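Long-range contacts in heme-binding protein A (Haemophilus parasuis 29755, PDB 3TPA), which probably binds glutathione as a periplasmic solute-binding protein of the GbpA family: residues 354-359 against 387-392; 272-277 against 405-410. The protein carries 1 engineered substitution. All blocks are in the same frame, centred on the assembly; numbering follows the deposited sequence.

Contact 1. Residues 354-359 against 387-392; sequences EIWVQP and KLVTHE
Strand 354-356 pairs in parallel with strand 387-389, at the edge of a mixed sheet, where a beta-alpha-beta unit brings the two together through helix 368-381. Ile-355 takes both of its backbone bonds from the neighbour, its N reaching Lys-387 O at 2.9 Å and its O accepting from Val-389 N; Val-357 N then closes on Val-389 O. On the helix side, Ile-355 and Leu-388 lie side by side and point the same way, CB of the first 3.9 Å from CD2 of the second, and both rest on helix 368-381.

The other face carries Glu-354, Trp-356, Lys-387 and Val-389. With CG beside the backbone N (chi1 -71°), the indole of Trp-356 lies along Val-389, whose CG1 makes a CH-pi contact over the five-membered ring, 4.2 Å from the centroid. The imidazole of His-391 covers the same indole face farther along, NE2 standing 3.5 Å from CH2 of Trp-356; the two rings are inclined at 38°. At the indole edge, NE1 donates almost straight to Glu-354 OE1 (3.2 Å): OE1 lies in the indole plane, whereas NE1 meets it from above the plane of the carboxylate. OE2 of Glu-354 packs 3.5 Å from Val-389 CG2.

Past the strands the segments spread, and water takes over: one molecule donates hydrogen bonds to Val-357 O and Val-389 O, another donates to Val-357 O and accepts from His-391 N. The indole is thus engaged at edge and face at once: the NE1 bond probably helps set its rotation, while Val-389 and His-391 cover one face and Phe-405 the other.

Contact 2. Residues 272-277 against 405-410; sequences AYIGLN and FAAGTY
Tyr-273 and Tyr-410 are neighbours on one face of an antiparallel strand pair, 272-276 with 407-410, inside the mixed sheet of a periplasmic-binding-protein fold. Their side chains cross obliquely, with ring planes 39° apart: Tyr-410 meets the face of Tyr-273 chiefly with its CB, 3.4 Å from CZ, the rings only brushing. The phenol of Tyr-273 gets there by a first torsion of 61°, which wedges CG between the backbone N and the carbonyl carbon and leans the ring over its partner. Beneath them the two residues form a hydrogen-bonded pair.

The ring of Tyr-410 runs on along the same face over the next pair, Gly-275 and Gly-408. Its edge meets the backbone of Gly-275, CD2 lying 3.6 Å from Gly-275 N, where no side chain intervenes. Its hydroxyl is hydrogen-bonded to Thr-400 OG1. Phe-405 follows, turning an edge to Gly-275 O and a face to Asn-277, whose CB sits 3.9 Å from the ring centroid.

The opposite face is largely apolar: Ile-274 CD1 lies 3.9 Å from the methyl CG2 of Thr-409, whose OG1 is bonded to Gln-358 N, and Leu-276 CD2 packs on Ala-407 CB. Ile-274, Ala-407 and Thr-409 touch helix 368-381, and Leu-276 touches Ile-479.

Where the strands end, Asn-277 grips the partner segment twice. Its N bonds to Ala-406 O, and its amide, swung out with CG opposite the backbone N (chi1 -176°), keeps OD1 for Thr-279 OG1 while ND2 donates to Phe-405 O at 2.8 Å, that oxygen lying close to the amide plane.

In the fold
The two contacts are successive joints in one sheet, their centres 10 Å apart: strand 407-413 lies between 261-276 of contact 2 and 351-356 of contact 1, so the order runs antiparallel, then parallel out to the edge strand 384-389. Both segments of contact 1 fall in the sequence between the two segments of contact 2. They meet directly where Trp-356 N approaches Ala-407 O at 2.7 Å and Gln-358 N approaches Thr-409 OG1 at 3.0 Å, both probable hydrogen bonds. Packing joins them too, Trp-356 CD2 lying 3.6 Å from Phe-405 CB. Helix 368-381, the crossover of contact 1, reaches over side chains of both contacts.

Contact 1. Residues 354-359 against 387-392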
ATOM      1  N   GLU A 354      26.141 -16.058   1.203  1.00 23.65           N
ATOM      2  CA  GLU A 354      25.292 -16.143   0.026  1.00 24.30           C
ATOM      3  C   GLU A 354      24.372 -14.943  -0.053  1.00 22.46           C
ATOM      4  O   GLU A 354      23.956 -14.399   0.965  1.00 22.01           O
ATOM      5  CB  GLU A 354      24.408 -17.392   0.074  1.00 33.44           C
ATOM      6  CG  GLU A 354      25.118 -18.727   0.100  1.00 46.20           C
ATOM      7  CD  GLU A 354      24.130 -19.890   0.152  1.00 62.56           C
ATOM      8  OE1 GLU A 354      23.162 -19.820   0.943  1.00 67.05           O
ATOM      9  OE2 GLU A 354      24.308 -20.864  -0.614  1.00 64.99           O
ATOM     10  N   ILE A 355      24.045 -14.534  -1.271  1.00 20.81           N
ATOM     11  CA  ILE A 355      23.014 -13.529  -1.477  1.00 21.88           C
ATOM     12  C   ILE A 355      21.876 -14.166  -2.268  1.00 20.99           C
ATOM     13  O   ILE A 355      22.033 -14.505  -3.439  1.00 20.95           O
ATOM     14  CB  ILE A 355      23.537 -12.308  -2.235  1.00 25.25           C
ATOM     15  CG1 ILE A 355      24.605 -11.568  -1.423  1.00 22.06           C
ATOM     16  CG2 ILE A 355      22.383 -11.363  -2.581  1.00 16.89           C
ATOM     17  CD1 ILE A 355      25.448 -10.624  -2.282  1.00 32.74           C
ATOM     18  N   TRP A 356      20.738 -14.347  -1.612  1.00 19.24           N
ATOM     19  CA  TRP A 356      19.562 -14.884  -2.266  1.00 19.98           C
ATOM     20  C   TRP A 356      18.909 -13.829  -3.159  1.00 24.42           C
ATOM     21  O   TRP A 356      18.441 -12.796  -2.676  1.00 22.16           O
ATOM     22  CB  TRP A 356      18.570 -15.396  -1.224  1.00 22.40           C
ATOM     23  CG  TRP A 356      19.059 -16.648  -0.551  1.00 28.66           C
ATOM     24  CD1 TRP A 356      20.359 -16.974  -0.276  1.00 28.53           C
ATOM     25  CD2 TRP A 356      18.267 -17.757  -0.114  1.00 23.17           C
ATOM     26  NE1 TRP A 356      20.421 -18.207   0.324  1.00 29.54           N
ATOM     27  CE2 TRP A 356      19.151 -18.709   0.439  1.00 28.07           C
ATOM     28  CE3 TRP A 356      16.893 -18.034  -0.119  1.00 23.52           C
ATOM     29  CZ2 TRP A 356      18.708 -19.924   0.974  1.00 23.84           C
ATOM     30  CZ3 TRP A 356      16.458 -19.233   0.424  1.00 22.85           C
ATOM     31  CH2 TRP A 356      17.362 -20.164   0.954  1.00 22.51           C
ATOM     32  N   VAL A 357      18.889 -14.092  -4.464  1.00 19.90           N
ATOM     33  CA  VAL A 357      18.264 -13.184  -5.435  1.00 20.76           C
ATOM     34  C   VAL A 357      16.756 -13.431  -5.543  1.00 24.65           C
ATOM     35  O   VAL A 357      16.321 -14.571  -5.668  1.00 24.23           O
ATOM     36  CB  VAL A 357      18.910 -13.327  -6.831  1.00 20.02           C
ATOM     37  CG1 VAL A 357      18.239 -12.405  -7.845  1.00 16.94           C
ATOM     38  CG2 VAL A 357      20.403 -13.047  -6.762  1.00 24.25           C
ATOM     39  N   GLN A 358      15.960 -12.361  -5.486  1.00 19.20           N
ATOM     40  CA  GLN A 358      14.510 -12.478  -5.638  1.00 13.44           C
ATOM     41  C   GLN A 358      14.149 -12.760  -7.104  1.00 21.66           C
ATOM     42  O   GLN A 358      14.536 -12.013  -7.994  1.00 21.12           O
ATOM     43  CB  GLN A 358      13.798 -11.219  -5.133  1.00 10.46           C
ATOM     44  CG  GLN A 358      12.305 -11.239  -5.367  1.00 14.47           C
ATOM     45  CD  GLN A 358      11.546 -10.201  -4.579  1.00 22.55           C
ATOM     46  OE1 GLN A 358      11.843  -9.939  -3.420  1.00 22.97           O
ATOM     47  NE2 GLN A 358      10.535  -9.620  -5.198  1.00 29.42           N
ATOM     48  N   PRO A 359      13.417 -13.857  -7.356  1.00 23.20           N
ATOM     49  CA  PRO A 359      13.227 -14.296  -8.738  1.00 30.93           C
ATOM     50  C   PRO A 359      12.007 -13.688  -9.431  1.00 28.32           C
ATOM     51  O   PRO A 359      11.874 -13.850 -10.636  1.00 30.23           O
ATOM     52  CB  PRO A 359      13.044 -15.801  -8.580  1.00 29.95           C
ATOM     53  CG  PRO A 359      12.326 -15.920  -7.294  1.00 28.16           C
ATOM     54  CD  PRO A 359      12.901 -14.849  -6.398  1.00 22.52           C
ATOM     55  N   LYS A 387      28.210 -15.804  -2.875  1.00 25.31           N
ATOM     56  CA  LYS A 387      27.672 -16.409  -4.085  1.00 23.74           C
ATOM     57  C   LYS A 387      26.208 -16.004  -4.284  1.00 26.64           C
ATOM     58  O   LYS A 387      25.426 -16.004  -3.334  1.00 23.92           O
ATOM     59  CB  LYS A 387      27.778 -17.929  -3.975  1.00 31.87           C
ATOM     60  CG  LYS A 387      27.531 -18.675  -5.277  1.00 40.54           C
ATOM     61  CD  LYS A 387      27.823 -20.152  -5.115  1.00 44.24           C
ATOM     62  CE  LYS A 387      27.711 -20.887  -6.435  1.00 53.57           C
ATOM     63  NZ  LYS A 387      28.755 -21.946  -6.534  1.00 61.88           N
ATOM     64  N   LEU A 388      25.837 -15.651  -5.513  1.00 29.15           N
ATOM     65  CA  LEU A 388      24.435 -15.369  -5.824  1.00 29.08           C
ATOM     66  C   LEU A 388      23.679 -16.682  -5.913  1.00 30.89           C
ATOM     67  O   LEU A 388      24.116 -17.621  -6.570  1.00 34.89           O
ATOM     68  CB  LEU A 388      24.293 -14.594  -7.134  1.00 31.87           C
ATOM     69  CG  LEU A 388      24.992 -13.240  -7.182  1.00 32.53           C
ATOM     70  CD1 LEU A 388      24.440 -12.429  -8.338  1.00 35.07           C
ATOM     71  CD2 LEU A 388      24.790 -12.506  -5.879  1.00 27.48           C
ATOM     72  N   VAL A 389      22.539 -16.741  -5.242  1.00 28.26           N
ATOM     73  CA  VAL A 389      21.768 -17.972  -5.139  1.00 26.88           C
ATOM     74  C   VAL A 389      20.374 -17.756  -5.697  1.00 26.49           C
ATOM     75  O   VAL A 389      19.680 -16.804  -5.330  1.00 25.39           O
ATOM     76  CB  VAL A 389      21.667 -18.457  -3.675  1.00 31.10           C
ATOM     77  CG1 VAL A 389      20.708 -19.638  -3.558  1.00 35.58           C
ATOM     78  CG2 VAL A 389      23.046 -18.829  -3.148  1.00 37.94           C
ATOM     79  N   THR A 390      19.976 -18.651  -6.589  1.00 19.99           N
ATOM     80  CA  THR A 390      18.696 -18.566  -7.279  1.00 23.50           C
ATOM     81  C   THR A 390      17.728 -19.624  -6.756  1.00 25.43           C
ATOM     82  O   THR A 390      18.126 -20.748  -6.470  1.00 33.44           O
ATOM     83  CB  THR A 390      18.907 -18.759  -8.793  1.00 30.69           C
ATOM     84  OG1 THR A 390      19.815 -17.757  -9.283  1.00 29.80           O
ATOM     85  CG2 THR A 390      17.584 -18.670  -9.537  1.00 35.86           C
ATOM     86  N   HIS A 391      16.459 -19.254  -6.628  1.00 26.84           N
ATOM     87  CA  HIS A 391      15.422 -20.147  -6.120  1.00 20.33           C
ATOM     88  C   HIS A 391      14.120 -19.799  -6.821  1.00 27.74           C
ATOM     89  O   HIS A 391      13.962 -18.678  -7.297  1.00 34.37           O
ATOM     90  CB  HIS A 391      15.208 -19.934  -4.606  1.00 20.46           C
ATOM     91  CG  HIS A 391      16.248 -20.568  -3.735  1.00 33.54           C
ATOM     92  ND1 HIS A 391      16.325 -21.933  -3.539  1.00 35.99           N
ATOM     93  CD2 HIS A 391      17.238 -20.024  -2.994  1.00 32.70           C
ATOM     94  CE1 HIS A 391      17.333 -22.201  -2.730  1.00 33.41           C
ATOM     95  NE2 HIS A 391      17.903 -21.061  -2.382  1.00 35.15           N
ATOM     96  N   GLU A 392      13.182 -20.740  -6.887  1.00 27.16           N
ATOM     97  CA  GLU A 392      11.841 -20.434  -7.370  0.57 32.75           C
ATOM     98  C   GLU A 392      11.106 -19.620  -6.313  1.00 25.43           C
ATOM     99  O   GLU A 392      11.405 -19.722  -5.134  1.00 25.30           O
ATOM    100  CB  GLU A 392      11.047 -21.707  -7.673  0.57 40.94           C
ATOM    101  CG  GLU A 392      11.598 -22.543  -8.820  0.57 48.38           C
ATOM    102  CD  GLU A 392      12.380 -23.747  -8.335  0.57 52.85           C
ATOM    103  OE1 GLU A 392      13.523 -23.564  -7.868  0.57 56.67           O
ATOM    104  OE2 GLU A 392      11.848 -24.874  -8.415  0.57 41.16           O
TER
HETATM  105  O   HOH W   1      16.381 -16.218  -7.896  1.00 24.29           O
HETATM  106  O   HOH W   2      17.158 -16.785  -4.340  1.00 35.65           O

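Contact 2. Residues 272-277 against 405-410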
ATOM      1  N   ALA A 272      12.989  -1.324  -0.395  1.00 17.72           N
ATOM      2  CA  ALA A 272      13.776  -2.414  -0.942  1.00 16.65           C
ATOM      3  C   ALA A 272      15.002  -2.452  -0.073  1.00 12.38           C
ATOM      4  O   ALA A 272      15.592  -1.414   0.196  1.00 13.88           O
ATOM      5  CB  ALA A 272      14.164  -2.125  -2.386  1.00 11.18           C
ATOM      6  N   TYR A 273      15.389  -3.635   0.381  1.00 17.72           N
ATOM      7  CA  TYR A 273      16.492  -3.728   1.336  1.00 15.89           C
ATOM      8  C   TYR A 273      17.258  -5.015   1.135  1.00 13.58           C
ATOM      9  O   TYR A 273      16.793  -5.916   0.461  1.00 16.76           O
ATOM     10  CB  TYR A 273      15.973  -3.664   2.775  1.00  9.33           C
ATOM     11  CG  TYR A 273      15.018  -4.772   3.148  1.00 14.51           C
ATOM     12  CD1 TYR A 273      15.481  -5.964   3.699  1.00 13.32           C
ATOM     13  CD2 TYR A 273      13.646  -4.629   2.954  1.00 13.69           C
ATOM     14  CE1 TYR A 273      14.607  -6.979   4.055  1.00 14.05           C
ATOM     15  CE2 TYR A 273      12.765  -5.635   3.320  1.00 12.08           C
ATOM     16  CZ  TYR A 273      13.249  -6.805   3.862  1.00 14.64           C
ATOM     17  OH  TYR A 273      12.377  -7.810   4.198  1.00 12.73           O
ATOM     18  N   ILE A 274      18.430  -5.105   1.750  1.00 13.78           N
ATOM     19  CA  ILE A 274      19.141  -6.367   1.823  1.00  9.47           C
ATOM     20  C   ILE A 274      18.828  -6.948   3.200  1.00 11.72           C
ATOM     21  O   ILE A 274      19.136  -6.340   4.217  1.00 15.74           O
ATOM     22  CB  ILE A 274      20.658  -6.173   1.666  1.00 14.65           C
ATOM     23  CG1 ILE A 274      21.011  -5.516   0.326  1.00 14.65           C
ATOM     24  CG2 ILE A 274      21.406  -7.498   1.847  1.00 18.81           C
ATOM     25  CD1 ILE A 274      20.600  -6.347  -0.927  1.00 14.63           C
ATOM     26  N   GLY A 275      18.207  -8.121   3.244  1.00 12.57           N
ATOM     27  CA  GLY A 275      17.893  -8.752   4.516  1.00  9.42           C
ATOM     28  C   GLY A 275      19.140  -9.486   4.967  1.00 18.73           C
ATOM     29  O   GLY A 275      19.876 -10.001   4.135  1.00 16.86           O
ATOM     30  N   LEU A 276      19.392  -9.511   6.274  1.00 10.50           N
ATOM     31  CA  LEU A 276      20.499 -10.275   6.831  1.00 12.71           C
ATOM     32  C   LEU A 276      19.984 -11.195   7.925  1.00 15.97           C
ATOM     33  O   LEU A 276      19.358 -10.749   8.893  1.00 16.31           O
ATOM     34  CB  LEU A 276      21.557  -9.332   7.402  1.00 14.29           C
ATOM     35  CG  LEU A 276      22.182  -8.324   6.436  1.00 17.14           C
ATOM     36  CD1 LEU A 276      23.116  -7.345   7.188  1.00 15.77           C
ATOM     37  CD2 LEU A 276      22.937  -9.059   5.343  1.00 16.84           C
ATOM     38  N   ASN A 277      20.255 -12.484   7.791  1.00 18.65           N
ATOM     39  CA  ASN A 277      19.791 -13.442   8.786  1.00 10.25           C
ATOM     40  C   ASN A 277      20.655 -13.347  10.027  1.00 17.05           C
ATOM     41  O   ASN A 277      21.750 -13.892  10.063  1.00 16.02           O
ATOM     42  CB  ASN A 277      19.880 -14.836   8.214  1.00  9.95           C
ATOM     43  CG  ASN A 277      19.339 -15.872   9.142  1.00 20.85           C
ATOM     44  OD1 ASN A 277      19.179 -15.633  10.337  1.00 19.79           O
ATOM     45  ND2 ASN A 277      19.049 -17.046   8.598  1.00 23.59           N
ATOM     46  N   PHE A 405      18.311 -18.634   4.628  1.00 20.79           N
ATOM     47  CA  PHE A 405      19.131 -17.697   3.864  1.00 17.18           C
ATOM     48  C   PHE A 405      20.191 -17.068   4.750  1.00 24.69           C
ATOM     49  O   PHE A 405      20.134 -17.178   5.992  1.00 20.37           O
ATOM     50  CB  PHE A 405      18.269 -16.590   3.251  1.00 20.26           C
ATOM     51  CG  PHE A 405      17.895 -15.510   4.225  1.00 13.93           C
ATOM     52  CD1 PHE A 405      18.377 -14.218   4.069  1.00 19.69           C
ATOM     53  CD2 PHE A 405      17.092 -15.797   5.315  1.00 13.86           C
ATOM     54  CE1 PHE A 405      18.044 -13.213   4.973  1.00 18.28           C
ATOM     55  CE2 PHE A 405      16.760 -14.809   6.228  1.00 23.54           C
ATOM     56  CZ  PHE A 405      17.236 -13.508   6.050  1.00 22.66           C
ATOM     57  N   ALA A 406      21.160 -16.424   4.093  1.00 19.63           N
ATOM     58  CA  ALA A 406      22.186 -15.621   4.751  1.00 17.71           C
ATOM     59  C   ALA A 406      21.876 -14.141   4.513  1.00 21.19           C
ATOM     60  O   ALA A 406      21.435 -13.426   5.424  1.00 15.46           O
ATOM     61  CB  ALA A 406      23.573 -15.970   4.195  1.00 14.68           C
ATOM     62  N   ALA A 407      22.124 -13.690   3.282  1.00 16.53           N
ATOM     63  CA  ALA A 407      21.720 -12.358   2.832  1.00 15.45           C
ATOM     64  C   ALA A 407      20.736 -12.497   1.674  1.00 17.69           C
ATOM     65  O   ALA A 407      20.708 -13.529   1.008  1.00 21.57           O
ATOM     66  CB  ALA A 407      22.939 -11.543   2.384  1.00 18.52           C
ATOM     67  N   GLY A 408      19.943 -11.463   1.419  1.00 21.14           N
ATOM     68  CA  GLY A 408      19.032 -11.493   0.289  1.00 18.79           C
ATOM     69  C   GLY A 408      18.446 -10.146  -0.079  1.00 18.67           C
ATOM     70  O   GLY A 408      18.518  -9.171   0.686  1.00 13.27           O
ATOM     71  N   THR A 409      17.830 -10.118  -1.257  1.00 15.00           N
ATOM     72  CA  THR A 409      17.216  -8.923  -1.813  1.00 15.53           C
ATOM     73  C   THR A 409      15.719  -9.022  -1.605  1.00 16.16           C
ATOM     74  O   THR A 409      15.049  -9.847  -2.229  1.00 19.45           O
ATOM     75  CB  THR A 409      17.471  -8.798  -3.329  1.00 18.24           C
ATOM     76  OG1 THR A 409      17.020  -9.986  -3.982  1.00 19.72           O
ATOM     77  CG2 THR A 409      18.954  -8.592  -3.628  1.00 13.33           C
ATOM     78  N   TYR A 410      15.195  -8.164  -0.739  1.00 13.73           N
ATOM     79  CA  TYR A 410      13.800  -8.233  -0.352  1.00 10.50           C
ATOM     80  C   TYR A 410      13.158  -6.856  -0.460  1.00 16.41           C
ATOM     81  O   TYR A 410      13.847  -5.832  -0.615  1.00 16.61           O
ATOM     82  CB  TYR A 410      13.692  -8.764   1.093  1.00 10.99           C
ATOM     83  CG  TYR A 410      14.367 -10.113   1.286  1.00 12.47           C
ATOM     84  CD1 TYR A 410      13.799 -11.279   0.768  1.00 15.32           C
ATOM     85  CD2 TYR A 410      15.582 -10.219   1.957  1.00 18.33           C
ATOM     86  CE1 TYR A 410      14.411 -12.518   0.934  1.00 18.80           C
ATOM     87  CE2 TYR A 410      16.198 -11.456   2.142  1.00 15.79           C
ATOM     88  CZ  TYR A 410      15.609 -12.599   1.626  1.00 19.50           C
ATOM     89  OH  TYR A 410      16.214 -13.827   1.802  1.00 14.55           O
TER